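Local coordinates for protein ATP phosphoribosyltransferase regulatory subunit (Bacillus halodurans, PDB 3OD1) that is probably required, as a partner of the HisG subunit, for the first step of histidine biosynthesis and may allow its feedback regulation by histidine, at residues 63-67 with 68-72; 345-348 with 349-352; 229-232 with 233-236; 30-33 with 34-37. All blocks are in the same frame, centred on the assembly; numbering follows the deposited sequence.

Contact 1 of 4, residues 63-67 with 68-72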
loop_
_atom_site.group_PDB
_atom_site.type_symbol
_atom_site.label_atom_id
_atom_site.label_comp_id
_atom_site.label_asym_id
_atom_site.label_seq_id
_atom_site.Cartn_x
_atom_site.Cartn_y
_atom_site.Cartn_z
ATOM N N ILE B 63 -18.751 7.942 -4.648
ATOM C CA ILE B 63 -18.172 8.263 -5.950
ATOM C C ILE B 63 -19.202 8.047 -7.048
ATOM O O ILE B 63 -19.862 7.010 -7.088
ATOM C CB ILE B 63 -16.914 7.399 -6.219
ATOM C CG1 ILE B 63 -15.982 7.482 -5.012
ATOM C CG2 ILE B 63 -16.190 7.871 -7.472
ATOM C CD1 ILE B 63 -15.698 8.903 -4.558
ATOM N N LEU B 64 -19.349 9.036 -7.925
ATOM C CA LEU B 64 -20.387 8.991 -8.959
ATOM C C LEU B 64 -20.110 7.867 -9.927
ATOM O O LEU B 64 -18.955 7.544 -10.199
ATOM C CB LEU B 64 -20.455 10.320 -9.714
ATOM C CG LEU B 64 -21.448 11.356 -9.184
ATOM C CD1 LEU B 64 -21.739 11.143 -7.702
ATOM C CD2 LEU B 64 -20.948 12.763 -9.466
ATOM N N ASP B 65 -21.170 7.269 -10.449
ATOM C CA ASP B 65 -21.039 6.107 -11.310
ATOM C C ASP B 65 -20.057 6.335 -12.466
ATOM O O ASP B 65 -19.268 5.457 -12.808
ATOM C CB ASP B 65 -22.408 5.703 -11.845
ATOM C CG ASP B 65 -22.397 4.336 -12.485
ATOM O OD1 ASP B 65 -22.546 3.323 -11.762
ATOM O OD2 ASP B 65 -22.240 4.274 -13.720
ATOM N N GLN B 66 -20.109 7.519 -13.062
ATOM C CA GLN B 66 -19.272 7.832 -14.209
ATOM C C GLN B 66 -17.791 7.899 -13.822
ATOM O O GLN B 66 -16.909 7.771 -14.676
ATOM C CB GLN B 66 -19.726 9.152 -14.834
ATOM C CG GLN B 66 -19.095 9.483 -16.169
ATOM C CD GLN B 66 -19.756 10.680 -16.842
ATOM O OE1 GLN B 66 -20.892 11.043 -16.520
ATOM N NE2 GLN B 66 -19.051 11.294 -17.787
ATOM N N GLN B 67 -17.521 8.089 -12.537
ATOM C CA GLN B 67 -16.143 8.177 -12.038
ATOM C C GLN B 67 -15.580 6.834 -11.567
ATOM O O GLN B 67 -14.432 6.762 -11.138
ATOM C CB GLN B 67 -16.055 9.180 -10.886
ATOM C CG GLN B 67 -16.046 10.632 -11.314
ATOM C CD GLN B 67 -14.811 10.980 -12.115
ATOM O OE1 GLN B 67 -13.682 10.848 -11.630
ATOM N NE2 GLN B 67 -15.013 11.429 -13.351
ATOM N N LEU B 68 -16.379 5.772 -11.624
ATOM C CA LEU B 68 -15.901 4.479 -11.142
ATOM C C LEU B 68 -15.005 3.820 -12.176
ATOM O O LEU B 68 -15.292 3.898 -13.377
ATOM C CB LEU B 68 -17.072 3.553 -10.818
ATOM C CG LEU B 68 -18.020 4.014 -9.709
ATOM C CD1 LEU B 68 -19.250 3.137 -9.682
ATOM C CD2 LEU B 68 -17.303 3.980 -8.364
ATOM N N PHE B 69 -13.914 3.193 -11.718
ATOM C CA PHE B 69 -13.120 2.346 -12.600
ATOM C C PHE B 69 -13.747 0.954 -12.641
ATOM O O PHE B 69 -13.519 0.116 -11.752
ATOM C CB PHE B 69 -11.653 2.256 -12.147
ATOM C CG PHE B 69 -10.718 1.714 -13.212
ATOM C CD1 PHE B 69 -10.893 0.434 -13.729
ATOM C CD2 PHE B 69 -9.665 2.476 -13.687
ATOM C CE1 PHE B 69 -10.037 -0.069 -14.710
ATOM C CE2 PHE B 69 -8.797 1.973 -14.669
ATOM C CZ PHE B 69 -8.997 0.709 -15.184
ATOM N N LYS B 70 -14.531 0.713 -13.688
ATOM C CA LYS B 70 -15.176 -0.574 -13.903
ATOM C C LYS B 70 -14.341 -1.508 -14.767
ATOM O O LYS B 70 -13.573 -1.062 -15.629
ATOM C CB LYS B 70 -16.549 -0.367 -14.567
ATOM C CG LYS B 70 -17.546 0.417 -13.729
ATOM C CD LYS B 70 -18.756 0.840 -14.563
ATOM C CE LYS B 70 -19.697 1.749 -13.781
ATOM N NZ LYS B 70 -21.052 1.846 -14.445
ATOM N N LEU B 71 -14.495 -2.809 -14.529
ATOM C CA LEU B 71 -13.908 -3.841 -15.388
ATOM C C LEU B 71 -14.737 -5.108 -15.307
ATOM O O LEU B 71 -15.423 -5.348 -14.309
ATOM C CB LEU B 71 -12.462 -4.168 -14.970
ATOM C CG LEU B 71 -12.303 -4.632 -13.518
ATOM C CD1 LEU B 71 -11.357 -5.831 -13.402
ATOM C CD2 LEU B 71 -11.865 -3.468 -12.626
ATOM N N LEU B 72 -14.660 -5.933 -16.346
ATOM C CA LEU B 72 -15.276 -7.260 -16.316
ATOM C C LEU B 72 -14.313 -8.338 -15.827
ATOM O O LEU B 72 -13.140 -8.370 -16.228
ATOM C CB LEU B 72 -15.779 -7.653 -17.701
ATOM C CG LEU B 72 -16.844 -6.755 -18.329
ATOM C CD1 LEU B 72 -17.207 -7.305 -19.702
ATOM C CD2 LEU B 72 -18.071 -6.672 -17.433
#

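Contact 2 of 4, residues 345-348 with 349-352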
loop_
_atom_site.group_PDB
_atom_site.type_symbol
_atom_site.label_atom_id
_atom_site.label_comp_id
_atom_site.label_asym_id
_atom_site.label_seq_id
_atom_site.Cartn_x
_atom_site.Cartn_y
_atom_site.Cartn_z
ATOM N N ASN B 345 38.339 -7.369 -3.297
ATOM C CA ASN B 345 38.256 -8.744 -2.828
ATOM C C ASN B 345 38.947 -8.965 -1.494
ATOM O O ASN B 345 38.358 -9.523 -0.567
ATOM C CB ASN B 345 38.842 -9.685 -3.877
ATOM C CG ASN B 345 38.279 -11.080 -3.783
ATOM O OD1 ASN B 345 37.105 -11.266 -3.456
ATOM N ND2 ASN B 345 39.111 -12.074 -4.074
ATOM N N GLU B 346 40.187 -8.503 -1.397
ATOM C CA GLU B 346 41.039 -8.799 -0.250
ATOM C C GLU B 346 40.558 -8.191 1.058
ATOM O O GLU B 346 40.859 -8.715 2.126
ATOM C CB GLU B 346 42.484 -8.381 -0.528
ATOM C CG GLU B 346 43.135 -9.178 -1.637
ATOM C CD GLU B 346 44.512 -8.658 -1.996
ATOM O OE1 GLU B 346 45.061 -9.094 -3.032
ATOM O OE2 GLU B 346 45.044 -7.811 -1.245
ATOM N N ARG B 347 39.814 -7.093 0.985
ATOM C CA ARG B 347 39.299 -6.469 2.203
ATOM C C ARG B 347 37.778 -6.612 2.362
ATOM O O ARG B 347 37.148 -5.827 3.069
ATOM C CB ARG B 347 39.713 -4.995 2.276
ATOM C CG ARG B 347 41.214 -4.792 2.312
ATOM C CD ARG B 347 41.584 -3.329 2.190
ATOM N NE ARG B 347 41.301 -2.577 3.410
ATOM C CZ ARG B 347 41.623 -1.297 3.586
ATOM N NH1 ARG B 347 42.240 -0.629 2.620
ATOM N NH2 ARG B 347 41.335 -0.685 4.726
ATOM N N ARG B 348 37.199 -7.616 1.707
ATOM C CA ARG B 348 35.758 -7.846 1.776
ATOM C C ARG B 348 35.270 -8.140 3.195
ATOM O O ARG B 348 34.223 -7.646 3.624
ATOM C CB ARG B 348 35.332 -8.983 0.837
ATOM C CG ARG B 348 33.840 -9.306 0.945
ATOM C CD ARG B 348 33.417 -10.446 0.041
ATOM N NE ARG B 348 34.121 -11.684 0.358
ATOM C CZ ARG B 348 34.779 -12.413 -0.538
ATOM N NH1 ARG B 348 34.813 -12.024 -1.808
ATOM N NH2 ARG B 348 35.401 -13.529 -0.170
ATOM N N PHE B 349 36.018 -8.952 3.931
ATOM C CA PHE B 349 35.579 -9.282 5.277
ATOM C C PHE B 349 35.596 -8.023 6.127
ATOM O O PHE B 349 34.656 -7.752 6.871
ATOM C CB PHE B 349 36.448 -10.373 5.901
ATOM C CG PHE B 349 35.899 -10.901 7.194
ATOM C CD1 PHE B 349 34.690 -11.588 7.214
ATOM C CD2 PHE B 349 36.579 -10.698 8.391
ATOM C CE1 PHE B 349 34.168 -12.072 8.401
ATOM C CE2 PHE B 349 36.068 -11.178 9.585
ATOM C CZ PHE B 349 34.857 -11.868 9.590
ATOM N N GLU B 350 36.664 -7.245 5.996
ATOM C CA GLU B 350 36.777 -5.988 6.719
ATOM C C GLU B 350 35.609 -5.053 6.435
ATOM O O GLU B 350 35.018 -4.485 7.355
ATOM C CB GLU B 350 38.095 -5.286 6.384
ATOM C CG GLU B 350 38.176 -3.863 6.924
ATOM C CD GLU B 350 39.395 -3.124 6.419
ATOM O OE1 GLU B 350 40.336 -3.797 5.945
ATOM O OE2 GLU B 350 39.410 -1.874 6.496
ATOM N N ALA B 351 35.281 -4.882 5.160
ATOM C CA ALA B 351 34.192 -3.978 4.781
ATOM C C ALA B 351 32.828 -4.462 5.268
ATOM O O ALA B 351 32.009 -3.669 5.744
ATOM C CB ALA B 351 34.175 -3.761 3.269
ATOM N N ILE B 352 32.569 -5.755 5.125
ATOM C CA ILE B 352 31.321 -6.319 5.623
ATOM C C ILE B 352 31.176 -6.039 7.122
ATOM O O ILE B 352 30.134 -5.571 7.579
ATOM C CB ILE B 352 31.212 -7.835 5.345
ATOM C CG1 ILE B 352 30.874 -8.075 3.870
ATOM C CG2 ILE B 352 30.145 -8.471 6.258
ATOM C CD1 ILE B 352 30.946 -9.513 3.431
#

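Contact 3 of 4, residues 229-232 with 233-236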
loop_
_atom_site.group_PDB
_atom_site.type_symbol
_atom_site.label_atom_id
_atom_site.label_comp_id
_atom_site.label_asym_id
_atom_site.label_seq_id
_atom_site.Cartn_x
_atom_site.Cartn_y
_atom_site.Cartn_z
ATOM N N ALA B 229 -21.477 33.315 11.934
ATOM C CA ALA B 229 -22.283 32.922 10.779
ATOM C C ALA B 229 -23.488 32.083 11.174
ATOM O O ALA B 229 -24.532 32.143 10.521
ATOM C CB ALA B 229 -21.431 32.178 9.762
ATOM N N ILE B 230 -23.342 31.303 12.243
ATOM C CA ILE B 230 -24.417 30.427 12.697
ATOM C C ILE B 230 -25.563 31.256 13.252
ATOM O O ILE B 230 -26.726 30.865 13.170
ATOM C CB ILE B 230 -23.938 29.440 13.778
ATOM C CG1 ILE B 230 -22.828 28.540 13.228
ATOM C CG2 ILE B 230 -25.110 28.596 14.294
ATOM C CD1 ILE B 230 -22.313 27.537 14.236
ATOM N N GLU B 231 -25.231 32.412 13.811
ATOM C CA GLU B 231 -26.252 33.302 14.356
ATOM C C GLU B 231 -27.095 33.904 13.236
ATOM O O GLU B 231 -28.325 33.856 13.283
ATOM C CB GLU B 231 -25.614 34.384 15.222
ATOM C CG GLU B 231 -24.762 33.815 16.344
ATOM C CD GLU B 231 -25.478 32.710 17.103
ATOM O OE1 GLU B 231 -26.712 32.810 17.272
ATOM O OE2 GLU B 231 -24.808 31.744 17.531
ATOM N N GLU B 232 -26.427 34.442 12.217
ATOM C CA GLU B 232 -27.112 34.962 11.037
ATOM C C GLU B 232 -27.918 33.862 10.335
ATOM O O GLU B 232 -28.896 34.137 9.640
ATOM C CB GLU B 232 -26.104 35.573 10.060
ATOM C CG GLU B 232 -24.727 35.845 10.661
ATOM C CD GLU B 232 -24.526 37.296 11.066
ATOM O OE1 GLU B 232 -25.249 37.779 11.964
ATOM O OE2 GLU B 232 -23.634 37.955 10.488
ATOM N N ALA B 233 -27.503 32.611 10.510
ATOM C CA ALA B 233 -28.205 31.504 9.874
ATOM C C ALA B 233 -29.569 31.283 10.524
ATOM O O ALA B 233 -30.519 30.838 9.871
ATOM C CB ALA B 233 -27.359 30.225 9.917
ATOM N N ARG B 234 -29.665 31.599 11.811
ATOM C CA ARG B 234 -30.910 31.392 12.555
ATOM C C ARG B 234 -32.098 32.174 11.979
ATOM O O ARG B 234 -33.239 31.724 12.050
ATOM C CB ARG B 234 -30.723 31.722 14.041
ATOM C CG ARG B 234 -29.824 30.743 14.780
ATOM C CD ARG B 234 -29.825 30.995 16.275
ATOM N NE ARG B 234 -28.480 30.904 16.832
ATOM C CZ ARG B 234 -27.893 29.773 17.214
ATOM N NH1 ARG B 234 -26.664 29.800 17.708
ATOM N NH2 ARG B 234 -28.531 28.615 17.102
ATOM N N GLY B 235 -31.819 33.332 11.387
ATOM C CA GLY B 235 -32.865 34.197 10.866
ATOM C C GLY B 235 -33.504 33.733 9.569
ATOM O O GLY B 235 -34.584 34.214 9.195
ATOM N N LEU B 236 -32.857 32.790 8.888
ATOM C CA LEU B 236 -33.309 32.362 7.563
ATOM C C LEU B 236 -34.297 31.209 7.583
ATOM O O LEU B 236 -34.962 30.948 6.583
ATOM C CB LEU B 236 -32.117 31.978 6.685
ATOM C CG LEU B 236 -31.191 33.133 6.325
ATOM C CD1 LEU B 236 -30.145 32.657 5.345
ATOM C CD2 LEU B 236 -32.013 34.281 5.742
#

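Contact 4 of 4, residues 30-33 with 34-37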
loop_
_atom_site.group_PDB
_atom_site.type_symbol
_atom_site.label_atom_id
_atom_site.label_comp_id
_atom_site.label_asym_id
_atom_site.label_seq_id
_atom_site.Cartn_x
_atom_site.Cartn_y
_atom_site.Cartn_z
ATOM N N ILE B 30 5.151 11.867 5.891
ATOM C CA ILE B 30 3.865 12.532 6.132
ATOM C C ILE B 30 2.791 11.543 6.609
ATOM O O ILE B 30 2.160 11.757 7.641
ATOM C CB ILE B 30 3.404 13.342 4.889
ATOM C CG1 ILE B 30 4.305 14.565 4.720
ATOM C CG2 ILE B 30 1.931 13.754 5.003
ATOM C CD1 ILE B 30 4.123 15.302 3.409
ATOM N N CYS B 31 2.611 10.443 5.885
ATOM C CA CYS B 31 1.586 9.460 6.247
ATOM C C CYS B 31 1.844 8.807 7.595
ATOM O O CYS B 31 0.909 8.580 8.365
ATOM C CB CYS B 31 1.458 8.386 5.174
ATOM S SG CYS B 31 0.876 9.036 3.616
ATOM N N ASP B 32 3.109 8.500 7.869
ATOM C CA ASP B 32 3.491 7.895 9.140
ATOM C C ASP B 32 3.179 8.811 10.324
ATOM O O ASP B 32 2.748 8.345 11.371
ATOM C CB ASP B 32 4.964 7.515 9.150
ATOM C CG ASP B 32 5.265 6.300 8.274
ATOM O OD1 ASP B 32 4.336 5.711 7.667
ATOM O OD2 ASP B 32 6.450 5.951 8.193
ATOM N N GLN B 33 3.375 10.109 10.150
ATOM C CA GLN B 33 2.996 11.059 11.193
ATOM C C GLN B 33 1.484 11.052 11.424
ATOM O O GLN B 33 1.018 11.040 12.568
ATOM C CB GLN B 33 3.496 12.460 10.847
ATOM C CG GLN B 33 5.026 12.558 10.890
ATOM C CD GLN B 33 5.569 12.288 12.284
ATOM O OE1 GLN B 33 4.982 12.719 13.278
ATOM N NE2 GLN B 33 6.685 11.572 12.366
HETATM N N MSE B 34 0.711 11.044 10.344
HETATM C CA MSE B 34 -0.736 11.018 10.489
HETATM C C MSE B 34 -1.248 9.723 11.097
HETATM O O MSE B 34 -2.130 9.749 11.961
HETATM C CB MSE B 34 -1.445 11.320 9.163
HETATM C CG MSE B 34 -1.113 12.706 8.616
HETATM SE SE MSE B 34 -2.225 13.193 7.120
HETATM C CE MSE B 34 -3.947 13.271 8.050
ATOM N N THR B 35 -0.710 8.594 10.648
ATOM C CA THR B 35 -1.160 7.297 11.136
ATOM C C THR B 35 -0.788 7.102 12.609
ATOM O O THR B 35 -1.517 6.454 13.357
ATOM C CB THR B 35 -0.623 6.131 10.272
ATOM O OG1 THR B 35 0.794 6.242 10.138
ATOM C CG2 THR B 35 -1.250 6.166 8.883
ATOM N N GLU B 36 0.329 7.689 13.024
ATOM C CA GLU B 36 0.713 7.664 14.433
ATOM C C GLU B 36 -0.288 8.415 15.314
ATOM O O GLU B 36 -0.629 7.948 16.393
ATOM C CB GLU B 36 2.097 8.268 14.631
ATOM C CG GLU B 36 3.150 7.244 15.011
ATOM C CD GLU B 36 4.553 7.819 15.006
ATOM O OE1 GLU B 36 4.830 8.735 15.815
ATOM O OE2 GLU B 36 5.378 7.350 14.187
ATOM N N GLU B 37 -0.713 9.598 14.878
ATOM C CA GLU B 37 -1.723 10.364 15.625
ATOM C C GLU B 37 -3.036 9.586 15.669
ATOM O O GLU B 37 -3.651 9.420 16.726
ATOM C CB GLU B 37 -1.971 11.737 14.989
ATOM C CG GLU B 37 -2.912 12.640 15.796
ATOM C CD GLU B 37 -2.296 13.079 17.116
ATOM O OE1 GLU B 37 -1.065 12.996 17.229
ATOM O OE2 GLU B 37 -3.030 13.508 18.038
#

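Contact 1 of 4, residues 63-67 with 68-72
Asp65 and Lys70 meet with their side chains at about a right angle, five residues apart where a loop passes through a single 3-10 turn into strand 69-72. The lysine is extended beyond CG and brings its ammonium to the carboxylate: Lys70 NZ lies 2.8 Å from Asp65 OD2, a hydrogen-bonded salt bridge. It meets that oxygen on the syn side, 26° out of the carboxylate plane. On Asp65, CG stands opposite the backbone N (chi1 -167°), which carries the carboxylate off the turn towards Lys70. The other oxygen, OD1, is hydrogen-bonded to Tyr54, whose hydroxyl is also weakly bonded to Lys70 NZ.

Leu68, between the two in sequence, folds back on the turn. Its CD2 reaches the branch of Ile63, 4.1 Å from Ile63 CB, the two side chains crossing obliquely, while Leu68 CD1 lies 3.8 Å from Asp65 CA. Pro83 touches both Ile63 and Leu68. In the backbone, Leu68 N gives a 3.1 Å bond to Asp65 O, and Gln67 N bonds to Leu64 O at 2.8 Å.

Within the chain, strand 69-72 is an outer strand of a three-stranded antiparallel sheet, and Leu71 packs on Leu71 of the second subunit. With both carboxylate oxygens engaged, the rotation of Asp65 is restricted, and the adjacent ammonium probably favours its ionised form.

Contact 2 of 4, residues 345-348 with 349-352
Arg347 accepts, through its carbonyl, the first of two successive i to i+4 bonds that start helix 348-359: Ala351 N lies 3.0 Å from Arg347 O, and Ile352 N lies 2.9 Å from Arg348 O. Arg347 holds the N-cap position, and Arg348 N also bonds to Asn345 O at 3.2 Å, so a short 3-10 turn leads directly into the helix.

The Arg347 and Glu350 side chains run side by side in the same direction. A bend at chi3 (73°) turns the guanidinium so that its NE and NH2 edge faces the acid, giving a side-on, two-nitrogen grip with one bond to each oxygen: Arg347 NE to Glu350 OE1 is 3.0 Å, and Arg347 NH2 to Glu350 OE2 is 2.9 Å. Both oxygens lie close to the guanidinium plane, but the two planar groups are twisted 44° apart. OE2 is met on its syn side, OE1 from above the carboxylate plane. Arg347 NH1 is hydrogen-bonded to Ile390 O. Further along, Arg348 and Ile352 lie alongside each other, with Arg348 CG 3.8 Å from Ile352 CD1, and Ser258 of the second subunit packs against both.

Ala351 faces the parallel sheet of this C-terminal domain. The paired bonds should limit rotation of both charged groups and favour an ionised Glu350, linking the first helical turn to the segment just after strand 385-389 through Ile390.

Contact 3 of 4, residues 229-232 with 233-236
Glu231 and Arg234 form a salt bridge three residues apart on helix 228-234, their side chains lying alongside and pointing the same way. Arg234 presents NE and NH1 side-on, one to each oxygen: Arg234 NE lies 2.6 Å from Glu231 OE1, and Arg234 NH1 lies 2.7 Å from Glu231 OE2. OE1 is essentially in the guanidinium plane, yet the carboxylate is turned 38° against that plane, and OE1 is approached from above its own plane and OE2 on the syn side. A bend at chi2 of Glu231 (-48°) brings the acid round to the arginine.

Van der Waals contact comes from Ile230, whose CG2 sits over one guanidinium face, offset toward the rim, 3.9 Å from Arg234 NH1.

Among backbone bonds, Ala233 N to Ala229 O is weak (3.0 Å, 130°), and Arg234 N divides between Glu231 O at 3.0 Å and a weak bond to Ile230 O. Gly235 N to Glu232 O, 3.5 Å, is weak too.

This is an i to i+3 salt bridge on a short helix packed on helix 240-258, within the class II synthetase-like part of the chain. Against these weak backbone bonds, the twin charged bonds are short and restrain the arginine's rotation, and the close guanidinium probably stabilises a negative Glu231.

Contact 4 of 4, residues 30-33 with 34-37
Thr35 lays its side chain over the carbonyl of Cys31, one turn back on helix 21-40: its methyl CG2 is 3.3 Å from Cys31 O, and its hydroxyl OG1 is 2.9 Å from the same oxygen. With chi1 at 52°, OG1 stands between the backbone N and the carbonyl carbon, which turns it back along the helix. There it also lies 3.1 Å from Asp32 O; OG1 thus sits within hydrogen-bonding distance of both carbonyls. Cys31 O additionally receives Thr35 N at 2.8 Å.

The other main-chain bonds keep the same i to i+4 spacing. Met34 N reaches Ile30 O at 3.1 Å, Glu36 N reaches Asp32 O at 3.0 Å, and Glu37 N reaches Gln33 O at 3.2 Å. Among the side chains, selenomethionine Met34 rests its CG against Ile30 O, and its bend at chi3 (65°) turns its terminal CE away from residues 30-33. Glu36 sets its CB against the carbonyl of Asp32.

Asp32 OD2 and Glu36 OE2 are 6.2 Å apart, and each acid has a basic partner: Lys28 for Asp32, and Arg155 for Glu36. Arg155 also meets Gln33 and Glu37, gathering three polar side chains of the helix; Glu37 is bonded to Trp41 as well. Cys31, Met34 and Thr35 all touch Leu129 of strand 125-134. The result is a regular amphipathic alpha-helix, one face laid on the large mixed sheet of the class II synthetase-like fold.

How the contacts relate
The chain order is contact 4, contact 1, contact 3, contact 2. The first three fall within the histidyl-tRNA synthetase-like region, whereas contact 2 belongs to the C-terminal domain with its own parallel sheet. Contacts 1 and 4 lie on opposite sides of the chain's centre, their centres about 30 Å apart; contact 4 is on the helix against the large mixed sheet, contact 1 enters an outer strand of the small antiparallel one. Contact 3, on helix 228-234, is about 37 Å from contact 4 and about 76 Å from contact 2, between centres. Contacts 1 and 2, though about 56 Å apart between centres, both meet the second subunit, so dimer contacts involve both regions.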